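Local structure of Fe-regulated protein B (Neisseria meningitidis, 4AIP) at residues Gly60-Val72 and Gly540-Ser553. The protein is an outer-membrane, TonB-dependent transporter for iron, probably taking up iron carried by siderophores and possibly also acting as a signalling receptor. Numbering follows the deposited sequence.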
ATOM      1  N   GLY B  60     -14.773 -41.218  15.638  1.00 36.52           N
ATOM      2  CA  GLY B  60     -13.753 -40.157  15.960  1.00 36.60           C
ATOM      3  C   GLY B  60     -12.328 -40.492  15.541  1.00 35.90           C
ATOM      4  O   GLY B  60     -12.137 -41.212  14.568  1.00 34.96           O
ATOM      5  N   ASP B  61     -11.330 -39.958  16.265  1.00 35.92           N
ATOM      6  CA  ASP B  61      -9.922 -40.322  16.023  1.00 36.11           C
ATOM      7  C   ASP B  61      -9.595 -41.500  16.892  1.00 36.56           C
ATOM      8  O   ASP B  61      -9.804 -41.447  18.112  1.00 37.56           O
ATOM      9  CB  ASP B  61      -8.954 -39.198  16.379  1.00 35.64           C
ATOM     10  CG  ASP B  61      -9.081 -38.001  15.458  1.00 37.09           C
ATOM     11  OD1 ASP B  61      -9.130 -38.166  14.217  1.00 35.10           O
ATOM     12  OD2 ASP B  61      -9.123 -36.881  15.995  1.00 38.32           O
ATOM     13  N   ARG B  62      -9.094 -42.568  16.280  1.00 36.74           N
ATOM     14  CA  ARG B  62      -8.853 -43.807  17.016  1.00 35.49           C
ATOM     15  C   ARG B  62      -7.499 -44.443  16.774  1.00 36.51           C
ATOM     16  O   ARG B  62      -7.370 -45.652  16.888  1.00 38.42           O
ATOM     17  CB  ARG B  62      -9.940 -44.840  16.748  1.00 31.60           C
ATOM     18  CG  ARG B  62     -11.289 -44.479  17.293  1.00 26.40           C
ATOM     19  CD  ARG B  62     -12.243 -44.936  16.262  1.00 22.85           C
ATOM     20  NE  ARG B  62     -12.866 -46.230  16.420  1.00 24.44           N
ATOM     21  CZ  ARG B  62     -13.116 -47.125  15.461  1.00 23.25           C
ATOM     22  NH1 ARG B  62     -12.711 -47.024  14.282  1.00 19.88           N
ATOM     23  NH2 ARG B  62     -13.751 -48.206  15.683  1.00 22.88           N
ATOM     24  N   GLN B  63      -6.496 -43.643  16.450  1.00 35.55           N
ATOM     25  CA  GLN B  63      -5.152 -44.184  16.337  1.00 33.49           C
ATOM     26  C   GLN B  63      -4.260 -43.640  17.441  1.00 34.10           C
ATOM     27  O   GLN B  63      -3.140 -43.216  17.204  1.00 34.35           O
ATOM     28  CB  GLN B  63      -4.595 -43.941  14.956  1.00 30.04           C
ATOM     29  CG  GLN B  63      -5.283 -44.797  13.933  1.00 24.82           C
ATOM     30  CD  GLN B  63      -4.871 -44.466  12.549  1.00 22.55           C
ATOM     31  OE1 GLN B  63      -5.718 -44.060  11.711  1.00 21.63           O
ATOM     32  NE2 GLN B  63      -3.554 -44.621  12.272  1.00 20.60           N
ATOM     33  N   GLY B  64      -4.796 -43.720  18.659  1.00 34.06           N
ATOM     34  CA  GLY B  64      -4.251 -43.042  19.801  1.00 34.00           C
ATOM     35  C   GLY B  64      -4.090 -41.562  19.496  1.00 33.31           C
ATOM     36  O   GLY B  64      -5.058 -40.791  19.452  1.00 33.11           O
ATOM     37  N   SER B  65      -2.857 -41.202  19.197  1.00 31.37           N
ATOM     38  CA  SER B  65      -2.471 -39.822  19.078  1.00 30.10           C
ATOM     39  C   SER B  65      -1.811 -39.515  17.716  1.00 30.67           C
ATOM     40  O   SER B  65      -1.297 -38.393  17.471  1.00 31.02           O
ATOM     41  CB  SER B  65      -1.495 -39.512  20.223  1.00 28.30           C
ATOM     42  OG  SER B  65      -1.095 -38.190  20.193  1.00 24.59           O
ATOM     43  N   LYS B  66      -1.826 -40.501  16.829  1.00 28.68           N
ATOM     44  CA  LYS B  66      -1.177 -40.345  15.552  1.00 27.91           C
ATOM     45  C   LYS B  66      -1.938 -39.486  14.484  1.00 28.20           C
ATOM     46  O   LYS B  66      -1.323 -38.911  13.588  1.00 28.07           O
ATOM     47  CB  LYS B  66      -0.808 -41.715  15.054  1.00 26.10           C
ATOM     48  CG  LYS B  66      -0.512 -41.838  13.614  1.00 23.58           C
ATOM     49  CD  LYS B  66      -0.589 -43.299  13.240  1.00 22.25           C
ATOM     50  CE  LYS B  66      -0.301 -43.553  11.749  1.00 21.00           C
ATOM     51  NZ  LYS B  66       1.083 -43.158  11.375  1.00 20.03           N
ATOM     52  N   ILE B  67      -3.251 -39.397  14.622  1.00 27.93           N
ATOM     53  CA  ILE B  67      -4.062 -38.546  13.783  1.00 27.94           C
ATOM     54  C   ILE B  67      -4.873 -37.752  14.754  1.00 28.76           C
ATOM     55  O   ILE B  67      -5.628 -38.316  15.551  1.00 29.21           O
ATOM     56  CB  ILE B  67      -4.985 -39.372  12.808  1.00 26.33           C
ATOM     57  CG1 ILE B  67      -4.124 -40.058  11.747  1.00 24.12           C
ATOM     58  CG2 ILE B  67      -5.963 -38.486  12.092  1.00 23.48           C
ATOM     59  CD1 ILE B  67      -4.857 -41.180  10.989  1.00 24.73           C
ATOM     60  N   ARG B  68      -4.665 -36.445  14.713  1.00 28.82           N
ATOM     61  CA  ARG B  68      -5.426 -35.547  15.547  1.00 27.69           C
ATOM     62  C   ARG B  68      -6.153 -34.598  14.612  1.00 28.68           C
ATOM     63  O   ARG B  68      -5.545 -33.734  13.943  1.00 30.08           O
ATOM     64  CB  ARG B  68      -4.553 -34.856  16.572  1.00 25.75           C
ATOM     65  CG  ARG B  68      -5.056 -35.028  18.014  1.00 24.76           C
ATOM     66  CD  ARG B  68      -3.844 -35.000  18.938  1.00 24.22           C
ATOM     67  NE  ARG B  68      -4.232 -34.820  20.351  1.00 25.05           N
ATOM     68  CZ  ARG B  68      -3.396 -35.007  21.389  1.00 25.32           C
ATOM     69  NH1 ARG B  68      -2.134 -35.412  21.181  1.00 24.03           N
ATOM     70  NH2 ARG B  68      -3.836 -34.850  22.648  1.00 26.36           N
ATOM     71  N   THR B  69      -7.456 -34.843  14.512  1.00 27.88           N
ATOM     72  CA  THR B  69      -8.326 -34.111  13.630  1.00 27.66           C
ATOM     73  C   THR B  69      -8.837 -32.919  14.402  1.00 28.31           C
ATOM     74  O   THR B  69      -9.242 -33.056  15.532  1.00 28.37           O
ATOM     75  CB  THR B  69      -9.502 -35.019  13.092  1.00 26.19           C
ATOM     76  OG1 THR B  69      -8.962 -36.060  12.255  1.00 23.91           O
ATOM     77  CG2 THR B  69     -10.519 -34.203  12.277  1.00 23.50           C
ATOM     78  N   ASN B  70      -8.848 -31.755  13.755  1.00 28.53           N
ATOM     79  CA  ASN B  70      -9.490 -30.561  14.306  1.00 27.85           C
ATOM     80  C   ASN B  70      -8.942 -30.191  15.651  1.00 28.17           C
ATOM     81  O   ASN B  70      -9.689 -30.041  16.605  1.00 28.58           O
ATOM     82  CB  ASN B  70     -11.012 -30.751  14.424  1.00 26.03           C
ATOM     83  CG  ASN B  70     -11.717 -30.644  13.092  1.00 24.40           C
ATOM     84  OD1 ASN B  70     -11.095 -30.499  12.057  1.00 22.31           O
ATOM     85  ND2 ASN B  70     -13.030 -30.692  13.123  1.00 22.74           N
ATOM     86  N   ILE B  71      -7.624 -30.078  15.717  1.00 27.95           N
ATOM     87  CA  ILE B  71      -6.937 -29.637  16.927  1.00 27.81           C
ATOM     88  C   ILE B  71      -7.386 -28.236  17.280  1.00 28.06           C
ATOM     89  O   ILE B  71      -7.630 -27.922  18.425  1.00 29.72           O
ATOM     90  CB  ILE B  71      -5.425 -29.580  16.701  1.00 26.01           C
ATOM     91  CG1 ILE B  71      -4.819 -30.956  16.792  1.00 23.41           C
ATOM     92  CG2 ILE B  71      -4.729 -28.733  17.719  1.00 24.94           C
ATOM     93  CD1 ILE B  71      -3.395 -30.907  16.383  1.00 22.99           C
ATOM     94  N   VAL B  72      -7.491 -27.405  16.261  1.00 28.10           N
ATOM     95  CA  VAL B  72      -7.993 -26.065  16.421  1.00 23.62           C
ATOM     96  C   VAL B  72      -9.245 -25.941  15.602  1.00 21.59           C
ATOM     97  O   VAL B  72      -9.260 -26.300  14.443  1.00 22.24           O
ATOM     98  CB  VAL B  72      -6.976 -25.037  15.918  1.00 23.39           C
ATOM     99  CG1 VAL B  72      -7.492 -23.657  16.170  1.00 21.31           C
ATOM    100  CG2 VAL B  72      -5.608 -25.271  16.585  1.00 18.30           C
ATOM    101  N   GLY B 540      -1.395 -47.653  19.714  1.00 12.11           N
ATOM    102  CA  GLY B 540      -2.090 -46.582  20.361  1.00 11.35           C
ATOM    103  C   GLY B 540      -3.331 -47.006  21.083  1.00 12.21           C
ATOM    104  O   GLY B 540      -3.796 -48.124  20.915  1.00 12.67           O
ATOM    105  N   PHE B 541      -3.845 -46.132  21.930  1.00 12.99           N
ATOM    106  CA  PHE B 541      -5.100 -46.414  22.571  1.00 14.74           C
ATOM    107  C   PHE B 541      -5.811 -45.088  22.726  1.00 14.86           C
ATOM    108  O   PHE B 541      -5.136 -44.044  22.792  1.00 13.89           O
ATOM    109  CB  PHE B 541      -4.870 -47.095  23.934  1.00 16.44           C
ATOM    110  CG  PHE B 541      -4.490 -46.150  25.033  1.00 19.08           C
ATOM    111  CD1 PHE B 541      -5.478 -45.518  25.792  1.00 21.17           C
ATOM    112  CD2 PHE B 541      -3.153 -45.872  25.311  1.00 20.90           C
ATOM    113  CE1 PHE B 541      -5.123 -44.597  26.847  1.00 21.11           C
ATOM    114  CE2 PHE B 541      -2.804 -44.980  26.362  1.00 21.39           C
ATOM    115  CZ  PHE B 541      -3.787 -44.358  27.123  1.00 20.76           C
ATOM    116  N   ASN B 542      -7.143 -45.143  22.789  1.00 14.17           N
ATOM    117  CA  ASN B 542      -7.946 -43.992  23.146  1.00 15.50           C
ATOM    118  C   ASN B 542      -8.968 -44.397  24.175  1.00 16.18           C
ATOM    119  O   ASN B 542      -9.749 -45.352  23.977  1.00 16.64           O
ATOM    120  CB  ASN B 542      -8.696 -43.419  21.961  1.00 16.71           C
ATOM    121  CG  ASN B 542      -7.777 -43.001  20.849  1.00 20.40           C
ATOM    122  OD1 ASN B 542      -7.434 -41.814  20.760  1.00 21.99           O
ATOM    123  ND2 ASN B 542      -7.336 -43.966  20.008  1.00 20.64           N
ATOM    124  N   TYR B 543      -9.002 -43.649  25.259  1.00 16.42           N
ATOM    125  CA  TYR B 543     -10.078 -43.776  26.173  1.00 18.11           C
ATOM    126  C   TYR B 543     -10.900 -42.438  26.135  1.00 20.35           C
ATOM    127  O   TYR B 543     -10.317 -41.354  26.007  1.00 21.25           O
ATOM    128  CB  TYR B 543      -9.517 -44.128  27.553  1.00 18.85           C
ATOM    129  CG  TYR B 543     -10.588 -44.134  28.545  1.00 20.14           C
ATOM    130  CD1 TYR B 543     -11.417 -45.230  28.657  1.00 20.76           C
ATOM    131  CD2 TYR B 543     -10.848 -43.004  29.322  1.00 21.31           C
ATOM    132  CE1 TYR B 543     -12.452 -45.256  29.550  1.00 21.18           C
ATOM    133  CE2 TYR B 543     -11.893 -43.003  30.234  1.00 21.62           C
ATOM    134  CZ  TYR B 543     -12.692 -44.149  30.330  1.00 22.55           C
ATOM    135  OH  TYR B 543     -13.747 -44.212  31.202  1.00 22.53           O
ATOM    136  N   ASN B 544     -12.229 -42.519  26.197  1.00 19.56           N
ATOM    137  CA  ASN B 544     -13.086 -41.356  26.443  1.00 22.42           C
ATOM    138  C   ASN B 544     -14.441 -41.786  26.951  1.00 26.24           C
ATOM    139  O   ASN B 544     -15.159 -42.523  26.266  1.00 25.08           O
ATOM    140  CB  ASN B 544     -13.348 -40.596  25.162  1.00 22.08           C
ATOM    141  CG  ASN B 544     -14.280 -39.360  25.354  1.00 22.40           C
ATOM    142  OD1 ASN B 544     -14.732 -38.990  26.466  1.00 20.69           O
ATOM    143  ND2 ASN B 544     -14.582 -38.727  24.238  1.00 22.35           N
ATOM    144  N   ASP B 545     -14.837 -41.302  28.118  1.00 28.36           N
ATOM    145  CA  ASP B 545     -16.111 -41.729  28.663  1.00 30.03           C
ATOM    146  C   ASP B 545     -17.099 -40.569  28.757  1.00 33.74           C
ATOM    147  O   ASP B 545     -18.201 -40.729  29.259  1.00 33.26           O
ATOM    148  CB  ASP B 545     -15.911 -42.407  29.996  1.00 26.70           C
ATOM    149  CG  ASP B 545     -15.484 -41.455  31.074  1.00 24.89           C
ATOM    150  OD1 ASP B 545     -15.933 -40.276  31.095  1.00 24.07           O
ATOM    151  OD2 ASP B 545     -14.699 -41.897  31.945  1.00 23.59           O
ATOM    152  N   GLY B 546     -16.698 -39.405  28.263  1.00 39.48           N
ATOM    153  CA  GLY B 546     -17.557 -38.230  28.282  1.00 43.48           C
ATOM    154  C   GLY B 546     -17.110 -37.210  29.304  1.00 44.76           C
ATOM    155  O   GLY B 546     -17.367 -36.031  29.136  1.00 45.59           O
ATOM    156  N   THR B 547     -16.449 -37.679  30.362  1.00 44.13           N
ATOM    157  CA  THR B 547     -15.879 -36.828  31.384  1.00 42.22           C
ATOM    158  C   THR B 547     -14.395 -36.935  31.241  1.00 38.89           C
ATOM    159  O   THR B 547     -13.720 -35.937  31.060  1.00 40.81           O
ATOM    160  CB  THR B 547     -16.305 -37.298  32.769  1.00 43.21           C
ATOM    161  OG1 THR B 547     -17.721 -37.248  32.814  1.00 44.13           O
ATOM    162  CG2 THR B 547     -15.751 -36.411  33.850  1.00 45.00           C
ATOM    163  N   PHE B 548     -13.876 -38.144  31.324  1.00 31.52           N
ATOM    164  CA  PHE B 548     -12.438 -38.297  31.251  1.00 25.92           C
ATOM    165  C   PHE B 548     -12.010 -38.794  29.855  1.00 22.47           C
ATOM    166  O   PHE B 548     -12.748 -39.549  29.206  1.00 22.16           O
ATOM    167  CB  PHE B 548     -11.962 -39.231  32.337  1.00 23.12           C
ATOM    168  CG  PHE B 548     -10.466 -39.315  32.459  1.00 23.50           C
ATOM    169  CD1 PHE B 548      -9.716 -38.199  32.874  1.00 22.57           C
ATOM    170  CD2 PHE B 548      -9.804 -40.512  32.165  1.00 19.93           C
ATOM    171  CE1 PHE B 548      -8.291 -38.273  33.006  1.00 21.49           C
ATOM    172  CE2 PHE B 548      -8.407 -40.639  32.309  1.00 19.69           C
ATOM    173  CZ  PHE B 548      -7.632 -39.509  32.728  1.00 17.94           C
ATOM    174  N   ALA B 549     -10.851 -38.345  29.381  1.00 17.77           N
ATOM    175  CA  ALA B 549     -10.328 -38.871  28.132  1.00 15.38           C
ATOM    176  C   ALA B 549      -8.836 -39.059  28.239  1.00 14.47           C
ATOM    177  O   ALA B 549      -8.159 -38.380  29.063  1.00 15.09           O
ATOM    178  CB  ALA B 549     -10.647 -37.963  27.009  1.00 13.95           C
ATOM    179  N   ALA B 550      -8.312 -39.970  27.410  1.00 11.74           N
ATOM    180  CA  ALA B 550      -6.891 -40.168  27.367  1.00 10.95           C
ATOM    181  C   ALA B 550      -6.536 -40.907  26.100  1.00 12.18           C
ATOM    182  O   ALA B 550      -7.402 -41.609  25.503  1.00 11.72           O
ATOM    183  CB  ALA B 550      -6.419 -40.938  28.639  1.00 10.54           C
ATOM    184  N   ASN B 551      -5.276 -40.727  25.667  1.00 11.33           N
ATOM    185  CA  ASN B 551      -4.853 -41.324  24.445  1.00 10.89           C
ATOM    186  C   ASN B 551      -3.380 -41.501  24.633  1.00 10.53           C
ATOM    187  O   ASN B 551      -2.735 -40.771  25.408  1.00 10.02           O
ATOM    188  CB  ASN B 551      -5.152 -40.378  23.290  1.00 12.37           C
ATOM    189  CG  ASN B 551      -4.392 -39.063  23.411  1.00 12.42           C
ATOM    190  OD1 ASN B 551      -3.163 -38.959  23.066  1.00 16.57           O
ATOM    191  ND2 ASN B 551      -5.066 -38.067  23.911  1.00 13.05           N
ATOM    192  N   GLY B 552      -2.830 -42.441  23.883  1.00 10.41           N
ATOM    193  CA  GLY B 552      -1.395 -42.759  23.951  1.00  8.24           C
ATOM    194  C   GLY B 552      -0.971 -43.345  22.603  1.00  8.76           C
ATOM    195  O   GLY B 552      -1.772 -43.997  21.902  1.00  8.04           O
ATOM    196  N   SER B 553       0.282 -43.092  22.253  1.00  7.65           N
ATOM    197  CA  SER B 553       0.850 -43.547  21.031  1.00  9.41           C
ATOM    198  C   SER B 553       2.316 -43.896  21.331  1.00 10.23           C
ATOM    199  O   SER B 553       3.024 -43.154  22.041  1.00 10.04           O
ATOM    200  CB  SER B 553       0.797 -42.454  19.940  1.00  9.69           C
ATOM    201  OG  SER B 553      -0.384 -42.544  19.106  1.00 14.84           O
TER
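G64 packs backbone to backbone against the barrel wall, its CA 4.2 Å from the CA of G540, whose missing side chain lets the turn come this close. It is second in the type II' turn Q63-K66, where positive phi suits glycine; a CB would also run into G552 O and S553 OG. G64 CA instead approaches two strand carbonyls, F541 O at 3.3 Å and G552 O at 3.4 Å. Small, polar S553 takes the one clear hydrogen bond between the segments, S65 N to S553 OG at 2.8 Å and 152°, and weakly bonds E538 through the same hydroxyl. The N542 amide covers the other flank of G64.

Packing slackens toward R68 and N551. The guanidinium and amide planes stand 79° apart, and N551 OD1 sits over one guanidinium face and 3.3 Å from S65 CB; this buried oxygen has no polar partner. R68 NH1 forms a salt bridge with E590, NE a long, weak ion pair with E92. Past N542 the hairpin runs clear of 60-72 toward its exposed turn at G546, returning only at N551.

Thus the turn before plug strand 67-73, which pairs with 144-151, and R68 meet barrel hairpin 532-544/548-563, flanked by 495-506 and 575-597.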